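Local structure of beta-galactosidase/beta-glucuronidase (Faecalibacterium prausnitzii L2-6, 6MVF) at residues A[112-118]-A[380-384]; A[117-121]-A[175-180]. The protein is an FMN-binding beta-glucuronidase of glycoside hydrolase family 2 from a human gut bacterium, probably cleaving terminal beta-linked sugar acids from glycosides. All blocks are in the same frame, centred on the assembly; numbering follows the deposited sequence.

Contact 1 of 2, residues A[112-118]-A[380-384]; sequences HEGGFSI and ELIIQ. With FMN (flavin mononucleotide), chain G.
Glu-380 reaches across to His-112 and Ser-117 with one carboxylate oxygen for each. NE2 of His-112 donates to Glu-380 OE2 at 3.0 Å, on the syn lone pair of that oxygen and almost exactly in the imidazole plane; ring and carboxylate lie only 22° apart, so the two flat groups meet edge to edge and nearly coplanar. The second oxygen is approached quite differently: Ser-117 OG lies 2.7 Å from Glu-380 OE1 and donates from well above the carboxylate plane. Bonds to both oxygens should restrict rotation of the group and probably favour its anionic form.

One helical turn on, Gln-384 addresses the backbone of Ile-118. Its OE1 accepts from Ile-118 N at 3.1 Å, while its NE2 donates to Ile-118 O at 2.9 Å, so the primary amide pairs with both polar backbone atoms of a single residue. CG sits beside the backbone N (chi1 -62°) and the chain is extended beyond it, which carries the amide out from the helix to the loop. Further out, Gln-338 NE2 donates to OE1, and Gln-384 NE2 also donates to Tyr-178 O, its strongest polar partner, so the amide is held from several directions. The His-112 ring stacks on Phe-119, which probably helps to orient the ring. Elsewhere on the helix, Ile-383 packs CG1 against FMN C7 at 3.6 Å. The arrangement is a polar, largely buried interface between the sugar-binding beta domain and the TIM barrel of the family 2 fold, with a His-carboxylate hydrogen bond at one end and the same helix contributing Ile-383 to the flavin pocket.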
# COMPACT_ATOMS: atom_id res chain seq x y z
N HIS A 112 28.19 2.88 -27.22
CA HIS A 112 28.05 4.12 -26.48
C HIS A 112 29.24 4.32 -25.57
O HIS A 112 29.77 3.37 -24.99
CB HIS A 112 26.77 4.13 -25.64
CG HIS A 112 26.54 5.42 -24.93
ND1 HIS A 112 26.99 5.66 -23.66
CD2 HIS A 112 25.91 6.55 -25.33
CE1 HIS A 112 26.64 6.88 -23.29
NE2 HIS A 112 25.98 7.44 -24.28
N GLU A 113 29.62 5.58 -25.41
CA GLU A 113 30.74 5.94 -24.57
C GLU A 113 30.29 7.03 -23.60
O GLU A 113 29.46 7.88 -23.95
CB GLU A 113 31.90 6.41 -25.43
CG GLU A 113 33.17 6.67 -24.69
CD GLU A 113 34.26 7.20 -25.60
OE1 GLU A 113 34.84 8.26 -25.27
OE2 GLU A 113 34.54 6.55 -26.64
N GLY A 114 30.81 6.99 -22.37
CA GLY A 114 30.29 7.84 -21.32
C GLY A 114 29.34 7.06 -20.43
O GLY A 114 28.34 6.51 -20.90
N GLY A 115 29.65 6.99 -19.14
CA GLY A 115 28.99 6.02 -18.30
C GLY A 115 27.92 6.58 -17.38
O GLY A 115 27.63 5.98 -16.35
N PHE A 116 27.34 7.72 -17.73
CA PHE A 116 26.41 8.37 -16.82
C PHE A 116 25.21 8.95 -17.56
O PHE A 116 24.52 9.81 -17.00
CB PHE A 116 27.10 9.48 -16.00
CG PHE A 116 28.38 9.03 -15.36
CD1 PHE A 116 29.58 9.04 -16.08
CD2 PHE A 116 28.39 8.56 -14.04
CE1 PHE A 116 30.74 8.59 -15.50
CE2 PHE A 116 29.55 8.13 -13.45
CZ PHE A 116 30.73 8.14 -14.18
N SER A 117 24.94 8.51 -18.79
CA SER A 117 23.81 9.04 -19.54
C SER A 117 23.05 7.92 -20.24
O SER A 117 23.60 6.85 -20.54
CB SER A 117 24.23 10.11 -20.55
OG SER A 117 25.45 9.80 -21.19
N ILE A 118 21.75 8.18 -20.46
CA ILE A 118 20.86 7.24 -21.12
C ILE A 118 21.24 7.15 -22.59
O ILE A 118 21.58 8.16 -23.22
CB ILE A 118 19.40 7.71 -20.94
CG1 ILE A 118 19.00 7.71 -19.47
CG2 ILE A 118 18.41 6.86 -21.74
CD1 ILE A 118 17.82 8.61 -19.18
N GLU A 380 24.36 15.35 -24.11
CA GLU A 380 23.44 14.42 -23.46
C GLU A 380 23.01 14.94 -22.10
O GLU A 380 21.86 14.75 -21.69
CB GLU A 380 24.09 13.04 -23.31
CG GLU A 380 24.35 12.33 -24.62
CD GLU A 380 25.09 11.02 -24.43
OE1 GLU A 380 26.00 10.96 -23.57
OE2 GLU A 380 24.76 10.05 -25.13
N LEU A 381 23.92 15.58 -21.36
CA LEU A 381 23.56 16.08 -20.04
C LEU A 381 22.48 17.15 -20.14
O LEU A 381 21.54 17.18 -19.34
CB LEU A 381 24.79 16.63 -19.33
CG LEU A 381 24.53 17.34 -18.00
CD1 LEU A 381 23.94 16.36 -16.97
CD2 LEU A 381 25.80 18.03 -17.48
N ILE A 382 22.58 18.04 -21.13
CA ILE A 382 21.62 19.12 -21.24
C ILE A 382 20.30 18.62 -21.79
O ILE A 382 19.23 19.02 -21.31
CB ILE A 382 22.21 20.25 -22.10
CG1 ILE A 382 23.38 20.89 -21.34
CG2 ILE A 382 21.13 21.26 -22.50
CD1 ILE A 382 24.07 21.97 -22.11
N ILE A 383 20.33 17.74 -22.79
CA ILE A 383 19.10 17.34 -23.46
C ILE A 383 18.29 16.41 -22.58
O ILE A 383 17.06 16.48 -22.55
CB ILE A 383 19.44 16.71 -24.83
CG1 ILE A 383 19.60 17.84 -25.84
CG2 ILE A 383 18.34 15.74 -25.30
CD1 ILE A 383 20.66 17.57 -26.84
N GLN A 384 18.95 15.53 -21.83
CA GLN A 384 18.23 14.61 -20.97
C GLN A 384 17.71 15.28 -19.70
O GLN A 384 16.72 14.82 -19.13
CB GLN A 384 19.11 13.41 -20.62
CG GLN A 384 19.49 12.64 -21.85
CD GLN A 384 20.46 11.50 -21.60
OE1 GLN A 384 20.79 11.17 -20.46
NE2 GLN A 384 20.91 10.89 -22.68
N1 FMN G . 15.79 17.16 -31.98
C2 FMN G . 15.19 15.98 -32.18
O2 FMN G . 15.06 15.51 -33.31
N3 FMN G . 14.74 15.24 -31.20
C4 FMN G . 14.81 15.59 -29.95
O4 FMN G . 14.38 14.90 -29.04
C4A FMN G . 15.41 16.85 -29.67
N5 FMN G . 15.50 17.20 -28.42
C5A FMN G . 16.05 18.35 -28.08
C6 FMN G . 16.12 18.70 -26.75
C7 FMN G . 16.67 19.87 -26.39
C7M FMN G . 16.74 20.23 -24.95
C8 FMN G . 17.22 20.76 -27.40
C8M FMN G . 17.85 22.04 -27.01
C9 FMN G . 17.15 20.40 -28.74
C9A FMN G . 16.57 19.23 -29.12
N10 FMN G . 16.53 18.86 -30.45
C10 FMN G . 15.93 17.64 -30.76
C1' FMN G . 17.04 19.82 -31.42
C2' FMN G . 18.25 19.56 -32.28
O2' FMN G . 19.30 19.99 -31.45
C3' FMN G . 18.32 20.44 -33.51
O3' FMN G . 17.03 20.96 -33.78
C4' FMN G . 18.73 19.73 -34.77
O4' FMN G . 18.04 18.49 -34.78
C5' FMN G . 20.24 19.54 -34.93
O5' FMN G . 20.65 18.25 -34.50
P FMN G . 22.15 17.85 -34.20
O1P FMN G . 22.16 16.42 -34.56
O2P FMN G . 22.97 18.75 -35.08
O3P FMN G . 22.47 18.10 -32.77

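Contact 2 of 2, residues A[117-121]-A[175-180]; sequences SIFRA and LDYYGG. With FMN (flavin mononucleotide), chain G.
Arg-120 and the backbone of Leu-175, Gly-179 and Gly-180 form the tight part of this contact. The guanidinium grips Gly-180 O end-on with two nitrogens, NH1 and NH2, each at 2.9 Å; NH1 comes in the carbonyl plane on a lone pair, whereas NH2 stands above that plane. NH1 also donates to Leu-175 O, again at 2.9 Å and fairly straight (160°), although from above the carbonyl plane. Both acceptors lie close to the guanidinium plane, and the faces are covered as well: Gly-179 CA lies over one, Leu-175 CD2 over the other, 3.8 Å above the plane and toward its rim. An arginine chain extended from CG to NE delivers the group to the loop, and NE forms a salt bridge with Glu-92.

Gly-179, at positive phi in a type I' turn from Tyr-177 to Gly-180, has no side chain on the side facing Ile-118 O, and its CA comes within 3.9 Å of that oxygen. The turn also presents Tyr-177 to the cofactor: its ring lies between Tyr-178 CD1 on one face and FMN C10 on the other, and its OH accepts from FMN O2' and donates to O3P at 2.6 Å.

Packing is less tight at the periphery. Near the tip of the guanidinium a water takes a weak hydrogen bond from Arg-120 NH2 and donates to Gly-179 O; separately, Asp-176 is exposed, its OD2 hydrogen-bonded to Tyr-90 OH. The loop sits between the edge strand 119-122, with strand 88-93 beside it, and helix 368-385, where Tyr-177 touches Lys-379 and Ile-383 and Tyr-178 touches Lys-379.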
# COMPACT_ATOMS: atom_id res chain seq x y z
N SER A 117 24.94 8.51 -18.79
CA SER A 117 23.81 9.04 -19.54
C SER A 117 23.05 7.92 -20.24
O SER A 117 23.60 6.85 -20.54
CB SER A 117 24.23 10.11 -20.55
OG SER A 117 25.45 9.80 -21.19
N ILE A 118 21.75 8.18 -20.46
CA ILE A 118 20.86 7.24 -21.12
C ILE A 118 21.24 7.15 -22.59
O ILE A 118 21.58 8.16 -23.22
CB ILE A 118 19.40 7.71 -20.94
CG1 ILE A 118 19.00 7.71 -19.47
CG2 ILE A 118 18.41 6.86 -21.74
CD1 ILE A 118 17.82 8.61 -19.18
N PHE A 119 21.20 5.94 -23.13
CA PHE A 119 21.28 5.81 -24.58
C PHE A 119 20.31 4.72 -25.02
O PHE A 119 20.01 3.80 -24.24
CB PHE A 119 22.71 5.54 -25.05
CG PHE A 119 23.31 4.29 -24.49
CD1 PHE A 119 23.95 4.30 -23.26
CD2 PHE A 119 23.25 3.11 -25.21
CE1 PHE A 119 24.52 3.14 -22.76
CE2 PHE A 119 23.80 1.95 -24.70
CZ PHE A 119 24.43 1.96 -23.49
N ARG A 120 19.79 4.87 -26.24
CA ARG A 120 18.77 3.97 -26.77
C ARG A 120 19.18 3.44 -28.14
O ARG A 120 20.09 3.97 -28.79
CB ARG A 120 17.40 4.65 -26.90
CG ARG A 120 16.95 5.33 -25.65
CD ARG A 120 15.49 5.69 -25.71
NE ARG A 120 15.12 6.55 -24.59
CZ ARG A 120 15.06 7.87 -24.65
NH1 ARG A 120 15.31 8.52 -25.79
NH2 ARG A 120 14.72 8.55 -23.56
N ALA A 121 18.47 2.39 -28.57
CA ALA A 121 18.73 1.74 -29.85
C ALA A 121 17.45 1.13 -30.40
O ALA A 121 16.75 0.40 -29.68
CB ALA A 121 19.82 0.67 -29.71
N LEU A 175 12.67 8.96 -29.79
CA LEU A 175 13.43 8.16 -28.85
C LEU A 175 14.91 8.10 -29.20
O LEU A 175 15.71 7.50 -28.46
CB LEU A 175 12.86 6.73 -28.80
CG LEU A 175 11.51 6.57 -28.11
CD1 LEU A 175 10.64 5.46 -28.72
CD2 LEU A 175 11.78 6.29 -26.65
N ASP A 176 15.30 8.72 -30.32
CA ASP A 176 16.59 8.50 -30.97
C ASP A 176 17.57 9.63 -30.79
O ASP A 176 18.68 9.54 -31.31
CB ASP A 176 16.40 8.25 -32.47
CG ASP A 176 15.96 6.84 -32.77
OD1 ASP A 176 16.59 5.91 -32.23
OD2 ASP A 176 14.98 6.68 -33.53
N TYR A 177 17.19 10.70 -30.11
CA TYR A 177 18.02 11.90 -30.05
C TYR A 177 18.67 12.02 -28.66
O TYR A 177 18.09 12.57 -27.72
CB TYR A 177 17.20 13.12 -30.42
CG TYR A 177 18.07 14.33 -30.64
CD1 TYR A 177 18.82 14.47 -31.79
CD2 TYR A 177 18.17 15.30 -29.67
CE1 TYR A 177 19.64 15.57 -31.97
CE2 TYR A 177 18.97 16.39 -29.84
CZ TYR A 177 19.70 16.52 -30.98
OH TYR A 177 20.49 17.63 -31.10
N TYR A 178 19.89 11.49 -28.55
CA TYR A 178 20.73 11.65 -27.36
C TYR A 178 20.02 11.24 -26.09
O TYR A 178 20.21 11.84 -25.03
CB TYR A 178 21.23 13.08 -27.23
CG TYR A 178 22.21 13.49 -28.29
CD1 TYR A 178 21.78 14.08 -29.47
CD2 TYR A 178 23.58 13.32 -28.10
CE1 TYR A 178 22.67 14.47 -30.44
CE2 TYR A 178 24.49 13.71 -29.06
CZ TYR A 178 24.03 14.29 -30.23
OH TYR A 178 24.92 14.69 -31.20
N GLY A 179 19.19 10.19 -26.19
CA GLY A 179 18.50 9.65 -25.02
C GLY A 179 17.59 10.65 -24.34
O GLY A 179 17.36 10.55 -23.13
N GLY A 180 17.07 11.62 -25.08
CA GLY A 180 16.23 12.65 -24.54
C GLY A 180 14.80 12.19 -24.39
O GLY A 180 14.40 11.10 -24.81
N1 FMN G . 15.79 17.16 -31.98
C2 FMN G . 15.19 15.98 -32.18
O2 FMN G . 15.06 15.51 -33.31
N3 FMN G . 14.74 15.24 -31.20
C4 FMN G . 14.81 15.59 -29.95
O4 FMN G . 14.38 14.90 -29.04
C4A FMN G . 15.41 16.85 -29.67
N5 FMN G . 15.50 17.20 -28.42
C5A FMN G . 16.05 18.35 -28.08
C6 FMN G . 16.12 18.70 -26.75
C7 FMN G . 16.67 19.87 -26.39
C7M FMN G . 16.74 20.23 -24.95
C8 FMN G . 17.22 20.76 -27.40
C8M FMN G . 17.85 22.04 -27.01
C9 FMN G . 17.15 20.40 -28.74
C9A FMN G . 16.57 19.23 -29.12
N10 FMN G . 16.53 18.86 -30.45
C10 FMN G . 15.93 17.64 -30.76
C1' FMN G . 17.04 19.82 -31.42
C2' FMN G . 18.25 19.56 -32.28
O2' FMN G . 19.30 19.99 -31.45
C3' FMN G . 18.32 20.44 -33.51
O3' FMN G . 17.03 20.96 -33.78
C4' FMN G . 18.73 19.73 -34.77
O4' FMN G . 18.04 18.49 -34.78
C5' FMN G . 20.24 19.54 -34.93
O5' FMN G . 20.65 18.25 -34.50
P FMN G . 22.15 17.85 -34.20
O1P FMN G . 22.16 16.42 -34.56
O2P FMN G . 22.97 18.75 -35.08
O3P FMN G . 22.47 18.10 -32.77
O HOH W 1 15.18 10.98 -21.47

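In the fold
From the N terminus the chain runs along strand 107-113, through the turn at 114-118 and into strand 119-122, and both contacts start here, sharing Ser-117 and Ile-118. Contact 2 closes the shorter loop, 54 residues on, where the segment between strands 172-173 and 183-189 returns to strand 119-122. Contact 1 closes a much longer one, 262 residues on, at helix 368-385 of the TIM barrel, so the return of contact 2 is nested within it. Their centres lie about 8 Å apart. Ile-383 CD1 packs on Tyr-177 CE2 at 3.6 Å, tying barrel helix and loop 175-180 together beside FMN, which both contacts touch.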